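Local coordinates for protein cytosolic malate dehydrogenase (Trichomonas vaginalis, PDB 4UUO) that probably interconverts malate and oxaloacetate in the cytosol, using the NAD couple as hydride carrier, at residues 187-195 / 216-225; 250-258 / 289-297. All coordinates share one frame; numbering follows the deposited sequence.

Contact 1 (187-195 / 216-225)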
loop_
_atom_site.group_PDB
_atom_site.type_symbol
_atom_site.label_atom_id
_atom_site.label_comp_id
_atom_site.label_asym_id
_atom_site.label_seq_id
_atom_site.Cartn_x
_atom_site.Cartn_y
_atom_site.Cartn_z
ATOM N N ASN A 187 -15.626 20.341 -3.617
ATOM C CA ASN A 187 -16.142 21.608 -4.155
ATOM C C ASN A 187 -16.550 22.605 -3.073
ATOM O O ASN A 187 -16.181 23.781 -3.130
ATOM C CB ASN A 187 -17.332 21.365 -5.094
ATOM C CG ASN A 187 -16.953 20.574 -6.334
ATOM O OD1 ASN A 187 -15.922 20.829 -6.961
ATOM N ND2 ASN A 187 -17.792 19.606 -6.698
ATOM N N THR A 188 -17.319 22.136 -2.094
ATOM C CA THR A 188 -17.837 23.010 -1.051
ATOM C C THR A 188 -17.618 22.456 0.354
ATOM O O THR A 188 -18.289 22.889 1.295
ATOM C CB THR A 188 -19.348 23.269 -1.232
ATOM O OG1 THR A 188 -20.067 22.035 -1.102
ATOM C CG2 THR A 188 -19.637 23.891 -2.597
ATOM N N GLN A 189 -16.697 21.505 0.504
ATOM C CA GLN A 189 -16.405 20.966 1.833
ATOM C C GLN A 189 -15.878 22.075 2.740
ATOM O O GLN A 189 -15.150 22.967 2.293
ATOM C CB GLN A 189 -15.404 19.802 1.767
ATOM C CG GLN A 189 -13.946 20.179 1.560
ATOM C CD GLN A 189 -13.521 20.039 0.116
ATOM O OE1 GLN A 189 -14.239 20.457 -0.794
ATOM N NE2 GLN A 189 -12.352 19.441 -0.106
ATOM N N VAL A 190 -16.267 22.027 4.010
ATOM C CA VAL A 190 -15.915 23.084 4.947
ATOM C C VAL A 190 -14.798 22.642 5.892
ATOM O O VAL A 190 -15.042 21.876 6.824
ATOM C CB VAL A 190 -17.143 23.528 5.778
ATOM C CG1 VAL A 190 -16.801 24.740 6.632
ATOM C CG2 VAL A 190 -18.332 23.822 4.868
ATOM N N PRO A 191 -13.561 23.114 5.642
ATOM C CA PRO A 191 -12.461 22.848 6.575
ATOM C C PRO A 191 -12.633 23.666 7.845
ATOM O O PRO A 191 -12.290 24.847 7.860
ATOM C CB PRO A 191 -11.211 23.287 5.794
ATOM C CG PRO A 191 -11.652 23.409 4.364
ATOM C CD PRO A 191 -13.088 23.822 4.441
ATOM N N ASP A 192 -13.164 23.044 8.892
ATOM C CA ASP A 192 -13.479 23.753 10.128
ATOM C C ASP A 192 -12.367 23.584 11.161
ATOM O O ASP A 192 -12.128 22.485 11.665
ATOM C CB ASP A 192 -14.819 23.264 10.687
ATOM C CG ASP A 192 -15.283 24.059 11.891
ATOM O OD1 ASP A 192 -14.665 25.097 12.206
ATOM O OD2 ASP A 192 -16.281 23.648 12.519
ATOM N N THR A 193 -11.699 24.691 11.474
ATOM C CA THR A 193 -10.563 24.678 12.388
ATOM C C THR A 193 -10.807 25.537 13.610
ATOM O O THR A 193 -9.862 26.050 14.204
ATOM C CB THR A 193 -9.283 25.187 11.701
ATOM O OG1 THR A 193 -9.611 26.278 10.831
ATOM C CG2 THR A 193 -8.634 24.080 10.896
ATOM N N THR A 194 -12.070 25.700 13.986
ATOM C CA THR A 194 -12.414 26.592 15.092
ATOM C C THR A 194 -12.611 25.834 16.400
ATOM O O THR A 194 -12.815 26.435 17.451
ATOM C CB THR A 194 -13.677 27.395 14.773
ATOM O OG1 THR A 194 -14.796 26.508 14.670
ATOM C CG2 THR A 194 -13.501 28.130 13.457
ATOM N N HIS A 195 -12.546 24.511 16.326
ATOM C CA HIS A 195 -12.639 23.668 17.509
ATOM C C HIS A 195 -11.349 22.886 17.701
ATOM O O HIS A 195 -11.217 22.106 18.643
ATOM C CB HIS A 195 -13.814 22.697 17.396
ATOM C CG HIS A 195 -14.925 23.191 16.526
ATOM N ND1 HIS A 195 -15.913 24.039 16.985
ATOM C CD2 HIS A 195 -15.210 22.953 15.224
ATOM C CE1 HIS A 195 -16.754 24.301 16.002
ATOM N NE2 HIS A 195 -16.350 23.654 14.922
ATOM N N LEU A 216 -6.621 30.369 8.510
ATOM C CA LEU A 216 -7.405 29.156 8.728
ATOM C C LEU A 216 -8.668 29.111 7.874
ATOM O O LEU A 216 -9.050 28.060 7.351
ATOM C CB LEU A 216 -7.774 29.033 10.210
ATOM C CG LEU A 216 -6.579 28.884 11.152
ATOM C CD1 LEU A 216 -7.026 28.671 12.589
ATOM C CD2 LEU A 216 -5.687 27.741 10.690
ATOM N N GLU A 217 -9.305 30.267 7.732
ATOM C CA GLU A 217 -10.558 30.369 7.000
ATOM C C GLU A 217 -10.365 31.115 5.689
ATOM O O GLU A 217 -11.235 31.866 5.254
ATOM C CB GLU A 217 -11.614 31.061 7.861
ATOM C CG GLU A 217 -11.824 30.400 9.216
ATOM C CD GLU A 217 -12.863 31.111 10.059
ATOM O OE1 GLU A 217 -13.185 32.284 9.760
ATOM O OE2 GLU A 217 -13.359 30.491 11.025
ATOM N N GLY A 218 -9.213 30.903 5.064
ATOM C CA GLY A 218 -8.917 31.510 3.781
ATOM C C GLY A 218 -7.896 30.687 3.027
ATOM O O GLY A 218 -8.253 29.772 2.287
ATOM N N GLU A 219 -6.621 31.013 3.228
ATOM C CA GLU A 219 -5.517 30.295 2.599
ATOM C C GLU A 219 -5.520 28.813 2.966
ATOM O O GLU A 219 -5.407 27.950 2.092
ATOM C CB GLU A 219 -4.178 30.929 2.992
ATOM C CG GLU A 219 -2.951 30.174 2.486
ATOM C CD GLU A 219 -1.644 30.766 2.988
ATOM O OE1 GLU A 219 -1.664 31.895 3.525
ATOM O OE2 GLU A 219 -0.596 30.100 2.845
ATOM N N PHE A 220 -5.647 28.524 4.260
ATOM C CA PHE A 220 -5.681 27.147 4.744
ATOM C C PHE A 220 -6.863 26.381 4.162
ATOM O O PHE A 220 -6.707 25.270 3.646
ATOM C CB PHE A 220 -5.744 27.116 6.273
ATOM C CG PHE A 220 -5.984 25.748 6.840
ATOM C CD1 PHE A 220 -4.924 24.888 7.081
ATOM C CD2 PHE A 220 -7.271 25.320 7.133
ATOM C CE1 PHE A 220 -5.139 23.627 7.600
ATOM C CE2 PHE A 220 -7.494 24.061 7.646
ATOM C CZ PHE A 220 -6.424 23.212 7.885
ATOM N N ALA A 221 -8.045 26.983 4.267
ATOM C CA ALA A 221 -9.269 26.391 3.747
ATOM C C ALA A 221 -9.148 26.100 2.256
ATOM O O ALA A 221 -9.583 25.047 1.780
ATOM C CB ALA A 221 -10.447 27.313 4.013
ATOM N N GLN A 222 -8.548 27.039 1.529
ATOM C CA GLN A 222 -8.443 26.945 0.079
ATOM C C GLN A 222 -7.417 25.894 -0.330
ATOM O O GLN A 222 -7.503 25.306 -1.412
ATOM C CB GLN A 222 -8.078 28.305 -0.519
ATOM C CG GLN A 222 -8.501 28.467 -1.967
ATOM C CD GLN A 222 -9.986 28.209 -2.167
ATOM O OE1 GLN A 222 -10.814 28.590 -1.335
ATOM N NE2 GLN A 222 -10.331 27.550 -3.271
ATOM N N MET A 223 -6.445 25.662 0.544
ATOM C CA MET A 223 -5.453 24.624 0.315
ATOM C C MET A 223 -6.081 23.244 0.476
ATOM O O MET A 223 -5.770 22.317 -0.275
ATOM C CB MET A 223 -4.269 24.797 1.269
ATOM C CG MET A 223 -3.326 23.608 1.323
ATOM S SD MET A 223 -3.684 22.524 2.712
ATOM C CE MET A 223 -2.327 21.360 2.580
ATOM N N ILE A 224 -6.963 23.117 1.463
ATOM C CA ILE A 224 -7.674 21.869 1.702
ATOM C C ILE A 224 -8.545 21.540 0.504
ATOM O O ILE A 224 -8.511 20.430 -0.023
ATOM C CB ILE A 224 -8.546 21.948 2.964
ATOM C CG1 ILE A 224 -7.667 22.176 4.195
ATOM C CG2 ILE A 224 -9.381 20.687 3.116
ATOM C CD1 ILE A 224 -6.585 21.130 4.368
ATOM N N ALA A 225 -9.312 22.532 0.073
ATOM C CA ALA A 225 -10.220 22.382 -1.052
ATOM C C ALA A 225 -9.504 21.962 -2.331
ATOM O O ALA A 225 -10.067 21.234 -3.146
ATOM C CB ALA A 225 -10.968 23.675 -1.282
#
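P191 and T193, on and just beyond an edge strand of the antiparallel sheet, rest against helix 213-235 in a sheet-on-helix packing of the alpha/beta C-terminal domain of the LDH/MDH fold. The axes of strand 190-192 and of the helical segment 216-225 come within 8.2 Å at an angle of 127°. Hydrogen bonding between the segments plays no part; van der Waals packing, mostly of apolar groups, joins them. The ring of P191, compact and stiff, suits the groove it enters: its CG sits 3.7 Å from CB of I224 and 4.1 Å from CB of A221, whose small methyl lets the proline close to the helix backbone. I224 in turn sets its CG1 above one face of the F220 ring, offset toward the rim. T193 divides its branches between two helical residues. Its chi1 of 39° sends OG1 against the CB of L216, while CG2, anti to the carbonyl carbon, comes obliquely to the F220 ring and stops 3.4 Å from CE2. M161 of helix 155-169 also packs on P191, T193 and I224. The surroundings tie the packing to the probable active site: the I224 side chain comes within about 4 Å of that of R160, a predicted substrate-binding residue. Elsewhere on the helix, M223 packs on Q56 of the second subunit. At the other end, T194 CG2 meets OE2 of E217, whose OE1 forms a salt bridge with K213, a partner that would temper the acidic neighbourhood of D192. The carboxylate of D192 shapes the chain leaving the strand as an Asx turn: OD1 accepts the backbone N of T194 at 3.2 Å from above the carboxylate plane, and T194 OG1 meets the syn lone pair of the same oxygen at 2.8 Å.

Contact 2 (250-258 / 289-297); sequences CVKDWLYGT and TVSKDGEVH
T258 reaches across to the other segment twice, both times weakly: its backbone N donates to O of V290 at 3.1 Å with a bent N-H...O angle of 132°, and its OG1 lies 3.3 Å from OG1 of T289, where either hydroxyl could give the proton. The preceding G257 donates its N to D253 O at 2.7 Å, closing the last turn of helix 240-256. It then leaves the helix with phi 96°, and its lack of a side chain lets CA lie against the carbonyls of V290 and S291. The partner is a beta-hairpin, strands 283-290 and 296-298 paired antiparallel through T289 and H297 and joined by a type I turn from S291 to G294. Inside the turn S291 OG accepts from N of D293, an ST turn, and also from N of E295. G294, at positive phi, brings its CA to 3.2 Å from W254 O, where helix-end carbonyls would crowd a side chain. The oxygens of W254 and G294 also come close; K123 NZ donates to both, which would offset their repulsion, and makes a cation-pi contact with W254. V290 holds CG1 opposite its backbone N across the CA-CB bond (chi1 180°), which sets that methyl beside D253 O, whereas V296 CG2 comes obliquely to the indole, 3.5 Å from W254 CD1. D253 OD2 turns elsewhere, to a salt bridge with R155.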
loop_
_atom_site.group_PDB
_atom_site.type_symbol
_atom_site.label_atom_id
_atom_site.label_comp_id
_atom_site.label_asym_id
_atom_site.label_seq_id
_atom_site.Cartn_x
_atom_site.Cartn_y
_atom_site.Cartn_z
ATOM N N CYS A 250 -11.456 5.583 8.264
ATOM C CA CYS A 250 -12.840 6.020 8.420
ATOM C C CYS A 250 -13.691 4.851 8.882
ATOM O O CYS A 250 -14.491 4.978 9.810
ATOM C CB CYS A 250 -13.398 6.592 7.114
ATOM S SG CYS A 250 -15.218 6.707 7.071
ATOM N N VAL A 251 -13.497 3.708 8.234
ATOM C CA VAL A 251 -14.250 2.507 8.558
ATOM C C VAL A 251 -13.713 1.884 9.843
ATOM O O VAL A 251 -14.467 1.303 10.625
ATOM C CB VAL A 251 -14.205 1.500 7.397
ATOM C CG1 VAL A 251 -14.785 0.155 7.817
ATOM C CG2 VAL A 251 -14.967 2.064 6.194
ATOM N N LYS A 252 -12.413 2.035 10.071
ATOM C CA LYS A 252 -11.792 1.591 11.310
ATOM C C LYS A 252 -12.530 2.177 12.511
ATOM O O LYS A 252 -13.042 1.443 13.361
ATOM C CB LYS A 252 -10.321 1.999 11.339
ATOM C CG LYS A 252 -9.536 1.493 12.530
ATOM C CD LYS A 252 -9.068 0.068 12.315
ATOM C CE LYS A 252 -8.088 -0.346 13.396
ATOM N NZ LYS A 252 -6.931 0.589 13.442
ATOM N N ASP A 253 -12.595 3.504 12.559
ATOM C CA ASP A 253 -13.318 4.205 13.614
ATOM C C ASP A 253 -14.804 3.879 13.570
ATOM O O ASP A 253 -15.451 3.754 14.609
ATOM C CB ASP A 253 -13.118 5.716 13.495
ATOM C CG ASP A 253 -11.662 6.121 13.574
ATOM O OD1 ASP A 253 -10.847 5.327 14.096
ATOM O OD2 ASP A 253 -11.338 7.239 13.122
ATOM N N TRP A 254 -15.344 3.745 12.362
ATOM C CA TRP A 254 -16.756 3.424 12.186
ATOM C C TRP A 254 -17.094 2.100 12.878
ATOM O O TRP A 254 -18.188 1.926 13.414
ATOM C CB TRP A 254 -17.107 3.361 10.695
ATOM C CG TRP A 254 -18.589 3.444 10.388
ATOM C CD1 TRP A 254 -19.605 3.654 11.279
ATOM C CD2 TRP A 254 -19.208 3.320 9.098
ATOM N NE1 TRP A 254 -20.812 3.667 10.624
ATOM C CE2 TRP A 254 -20.597 3.464 9.287
ATOM C CE3 TRP A 254 -18.722 3.104 7.803
ATOM C CZ2 TRP A 254 -21.506 3.393 8.229
ATOM C CZ3 TRP A 254 -19.624 3.034 6.755
ATOM C CH2 TRP A 254 -21.001 3.178 6.974
ATOM N N LEU A 255 -16.135 1.180 12.886
ATOM C CA LEU A 255 -16.346 -0.138 13.471
ATOM C C LEU A 255 -16.024 -0.192 14.963
ATOM O O LEU A 255 -16.705 -0.885 15.719
ATOM C CB LEU A 255 -15.509 -1.182 12.729
ATOM C CG LEU A 255 -15.853 -1.439 11.255
ATOM C CD1 LEU A 255 -14.818 -2.350 10.602
ATOM C CD2 LEU A 255 -17.253 -2.016 11.095
ATOM N N TYR A 256 -14.996 0.533 15.395
ATOM C CA TYR A 256 -14.478 0.338 16.752
ATOM C C TYR A 256 -14.445 1.600 17.615
ATOM O O TYR A 256 -13.968 1.565 18.750
ATOM C CB TYR A 256 -13.076 -0.273 16.686
ATOM C CG TYR A 256 -13.000 -1.478 15.778
ATOM C CD1 TYR A 256 -13.622 -2.670 16.125
ATOM C CD2 TYR A 256 -12.320 -1.420 14.566
ATOM C CE1 TYR A 256 -13.565 -3.772 15.297
ATOM C CE2 TYR A 256 -12.257 -2.520 13.730
ATOM C CZ TYR A 256 -12.882 -3.694 14.103
ATOM O OH TYR A 256 -12.824 -4.797 13.281
ATOM N N GLY A 257 -14.946 2.710 17.083
ATOM C CA GLY A 257 -15.066 3.930 17.863
ATOM C C GLY A 257 -13.928 4.923 17.713
ATOM O O GLY A 257 -13.046 4.758 16.869
ATOM N N THR A 258 -13.952 5.962 18.542
ATOM C CA THR A 258 -12.952 7.024 18.483
ATOM C C THR A 258 -12.201 7.146 19.813
ATOM O O THR A 258 -12.247 8.178 20.491
ATOM C CB THR A 258 -13.604 8.381 18.109
ATOM O OG1 THR A 258 -14.580 8.744 19.093
ATOM C CG2 THR A 258 -14.288 8.292 16.750
ATOM N N THR A 289 -18.537 11.678 16.721
ATOM C CA THR A 289 -17.905 10.692 17.581
ATOM C C THR A 289 -18.469 9.330 17.168
ATOM O O THR A 289 -19.517 9.267 16.516
ATOM C CB THR A 289 -18.169 10.989 19.083
ATOM O OG1 THR A 289 -17.443 10.065 19.901
ATOM C CG2 THR A 289 -19.655 10.896 19.412
ATOM N N VAL A 290 -17.770 8.246 17.497
ATOM C CA VAL A 290 -18.303 6.902 17.247
ATOM C C VAL A 290 -18.109 6.045 18.487
ATOM O O VAL A 290 -17.010 5.985 19.033
ATOM C CB VAL A 290 -17.629 6.204 16.034
ATOM C CG1 VAL A 290 -18.220 4.815 15.827
ATOM C CG2 VAL A 290 -17.772 7.040 14.762
ATOM N N SER A 291 -19.176 5.394 18.940
ATOM C CA SER A 291 -19.096 4.576 20.147
ATOM C C SER A 291 -18.365 3.274 19.861
ATOM O O SER A 291 -18.120 2.934 18.701
ATOM C CB SER A 291 -20.486 4.278 20.699
ATOM O OG SER A 291 -21.065 3.187 20.007
ATOM N N LYS A 292 -18.034 2.539 20.917
ATOM C CA LYS A 292 -17.292 1.293 20.767
ATOM C C LYS A 292 -18.154 0.197 20.139
ATOM O O LYS A 292 -17.634 -0.810 19.659
ATOM C CB LYS A 292 -16.739 0.841 22.119
ATOM C CG LYS A 292 -15.731 1.815 22.721
ATOM C CD LYS A 292 -15.098 1.263 23.991
ATOM C CE LYS A 292 -14.140 2.266 24.624
ATOM N NZ LYS A 292 -12.992 2.604 23.733
ATOM N N ASP A 293 -19.467 0.404 20.129
ATOM C CA ASP A 293 -20.380 -0.513 19.453
ATOM C C ASP A 293 -20.526 -0.144 17.984
ATOM O O ASP A 293 -21.321 -0.744 17.259
ATOM C CB ASP A 293 -21.746 -0.515 20.132
ATOM C CG ASP A 293 -21.712 -1.175 21.491
ATOM O OD1 ASP A 293 -20.924 -2.130 21.657
ATOM O OD2 ASP A 293 -22.464 -0.740 22.390
ATOM N N GLY A 294 -19.752 0.847 17.552
ATOM C CA GLY A 294 -19.767 1.284 16.168
ATOM C C GLY A 294 -20.938 2.194 15.847
ATOM O O GLY A 294 -21.317 2.339 14.682
ATOM N N GLU A 295 -21.513 2.805 16.881
ATOM C CA GLU A 295 -22.638 3.717 16.707
ATOM C C GLU A 295 -22.152 5.148 16.471
ATOM O O GLU A 295 -21.445 5.718 17.305
ATOM C CB GLU A 295 -23.565 3.668 17.925
ATOM C CG GLU A 295 -23.803 2.269 18.484
ATOM C CD GLU A 295 -24.386 1.314 17.460
ATOM O OE1 GLU A 295 -25.172 1.765 16.599
ATOM O OE2 GLU A 295 -24.056 0.110 17.515
ATOM N N VAL A 296 -22.534 5.721 15.332
ATOM C CA VAL A 296 -22.121 7.076 14.979
ATOM C C VAL A 296 -22.999 8.123 15.670
ATOM O O VAL A 296 -24.224 8.002 15.695
ATOM C CB VAL A 296 -22.164 7.296 13.441
ATOM C CG1 VAL A 296 -21.831 8.744 13.085
ATOM C CG2 VAL A 296 -21.203 6.347 12.735
ATOM N N HIS A 297 -22.366 9.145 16.240
ATOM C CA HIS A 297 -23.095 10.247 16.859
ATOM C C HIS A 297 -22.537 11.598 16.411
ATOM O O HIS A 297 -21.348 11.871 16.564
ATOM C CB HIS A 297 -23.048 10.145 18.388
ATOM C CG HIS A 297 -23.664 8.893 18.935
ATOM N ND1 HIS A 297 -22.917 7.798 19.314
ATOM C CD2 HIS A 297 -24.956 8.563 19.170
ATOM C CE1 HIS A 297 -23.721 6.850 19.760
ATOM N NE2 HIS A 297 -24.965 7.288 19.682
#

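How the contacts relate
Both contacts lie in the C-terminal domain, in series along the chain, with centres 24 Å apart and nearest atoms about 12 Å apart. They use successive helices, 213-235 and 240-256, but different antiparallel sheets. Contact 1 is the more buried, although it lies farther from the chain centre, and joins one face of a short outer strand to the side of a helix mostly by apolar packing, near R160, predicted to bind substrate, and H185, the predicted proton acceptor, with one helical residue, M223, touching the second subunit. Contact 2 is partly exposed and joins the end of a helix to a hairpin turn, so backbone carbonyls, two glycines and a lysine from strand 123-126 carry more of its chemistry.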